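PDB 3NZE: putative transcriptional regulator, sugar-binding family from Arthrobacter aurescens, which probably binds DNA and a sugar effector as a transcriptional regulator of the SorC family. Local coordinates for residues 241-245 / 246-250. Residues are numbered along the deposited sequence; the frame is centred on the assembly and turned at random.
Sequences GALAA and GLATD
Gly-246 and Leu-247 turn back on Ala-242 and Leu-243 in a Schellman motif, a local C-terminal cap that finishes helix 236-244 and starts the loop to strand 250-254, inside the putative sugar-binding domain. Gly-246 leaves helical geometry with a positive phi of 69°, where a beta-carbon would run into the carbonyl oxygen of Ala-245. The reversal is closed by two backbone bonds of unlike shape. Leu-247 N reaches Ala-242 O at 3.1 Å, almost straight at the hydrogen and arriving nearly in line with the C=O bond; this is the six-to-one bond of the motif. Its five-to-two partner runs from Gly-246 N to Leu-243 O at 2.9 Å, more bent and from above the carbonyl plane.

An apolar contact accompanies the polar one. The Leu-247 side chain folds back beside its own backbone N, with CG anti to the carbonyl carbon (chi1 -62°), and this torsion lays the branch point against Ala-245, CG to CB 3.7 Å. From there CD1 extends to the methyl of Ala-242, 4.3 Å from CB, while farther along the loop the CB of Ala-248 meets Leu-243 CD2 more loosely, at 4.4 Å. Outside the turn, Leu-247 also packs on His-217 and Arg-221 of helix 217-221, and an alanine in its place would probably open a gap between that helix and the methyls of Ala-242 and Ala-245.

Arginines take up carbonyls of the turn: Arg-221 binds Ala-245 O, and Arg-226 holds those of Gly-246 and Leu-247. The last carbonyls of the helix and those of the turn are thus shared between amides of the turn and guanidinium groups, whose positive charge would complement the partial negative charge there, as the chain proceeds to strand 250-254 beside strand 225-230.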
loop_
_atom_site.group_PDB
_atom_site.type_symbol
_atom_site.label_atom_id
_atom_site.label_comp_id
_atom_site.label_asym_id
_atom_site.label_seq_id
_atom_site.Cartn_x
_atom_site.Cartn_y
_atom_site.Cartn_z
ATOM N N GLY A 241 6.259 10.196 -5.027
ATOM C CA GLY A 241 6.328 9.368 -6.215
ATOM C C GLY A 241 5.014 8.663 -6.498
ATOM O O GLY A 241 4.596 8.566 -7.657
ATOM N N ALA A 242 4.365 8.151 -5.455
ATOM C CA ALA A 242 3.104 7.438 -5.655
ATOM C C ALA A 242 2.039 8.380 -6.178
ATOM O O ALA A 242 1.221 8.003 -7.009
ATOM C CB ALA A 242 2.631 6.795 -4.371
ATOM N N LEU A 243 2.039 9.602 -5.663
ATOM C CA LEU A 243 1.084 10.597 -6.116
ATOM C C LEU A 243 1.405 11.023 -7.538
ATOM O O LEU A 243 0.498 11.208 -8.352
ATOM C CB LEU A 243 1.075 11.800 -5.170
ATOM C CG LEU A 243 0.488 11.530 -3.777
ATOM C CD1 LEU A 243 0.684 12.722 -2.853
ATOM C CD2 LEU A 243 -0.992 11.143 -3.855
ATOM N N ALA A 244 2.694 11.170 -7.842
ATOM C CA ALA A 244 3.101 11.492 -9.209
ATOM C C ALA A 244 2.624 10.412 -10.172
ATOM O O ALA A 244 2.253 10.704 -11.313
ATOM C CB ALA A 244 4.613 11.663 -9.314
ATOM N N ALA A 245 2.625 9.168 -9.703
ATOM C CA ALA A 245 2.179 8.041 -10.514
ATOM C C ALA A 245 0.653 7.940 -10.581
ATOM O O ALA A 245 0.112 7.122 -11.330
ATOM C CB ALA A 245 2.782 6.739 -9.996
ATOM N N GLY A 246 -0.034 8.774 -9.808
ATOM C CA GLY A 246 -1.486 8.805 -9.807
ATOM C C GLY A 246 -2.105 7.557 -9.212
ATOM O O GLY A 246 -3.196 7.134 -9.600
ATOM N N LEU A 247 -1.399 6.950 -8.266
ATOM C CA LEU A 247 -1.833 5.666 -7.754
ATOM C C LEU A 247 -3.052 5.749 -6.838
ATOM O O LEU A 247 -3.856 4.830 -6.818
ATOM C CB LEU A 247 -0.673 4.948 -7.066
ATOM C CG LEU A 247 0.496 4.623 -7.983
ATOM C CD1 LEU A 247 1.491 3.743 -7.226
ATOM C CD2 LEU A 247 -0.007 3.897 -9.222
ATOM N N ALA A 248 -3.210 6.860 -6.118
ATOM C CA ALA A 248 -4.252 6.974 -5.089
ATOM C C ALA A 248 -5.459 7.777 -5.572
ATOM O O ALA A 248 -5.314 8.654 -6.412
ATOM C CB ALA A 248 -3.679 7.630 -3.858
ATOM N N THR A 249 -6.640 7.463 -5.049
ATOM C CA THR A 249 -7.788 8.362 -5.176
ATOM C C THR A 249 -8.112 8.992 -3.814
ATOM O O THR A 249 -8.657 10.095 -3.740
ATOM C CB THR A 249 -9.049 7.638 -5.710
ATOM O OG1 THR A 249 -9.351 6.517 -4.861
ATOM C CG2 THR A 249 -8.829 7.143 -7.125
ATOM N N ASP A 250 -7.787 8.275 -2.738
ATOM C CA ASP A 250 -8.069 8.700 -1.377
ATOM C C ASP A 250 -6.809 8.515 -0.541
ATOM O O ASP A 250 -6.173 7.468 -0.589
ATOM C CB ASP A 250 -9.204 7.869 -0.776
ATOM C CG ASP A 250 -10.491 7.978 -1.577
ATOM O OD1 ASP A 250 -11.339 8.838 -1.249
ATOM O OD2 ASP A 250 -10.650 7.214 -2.545
#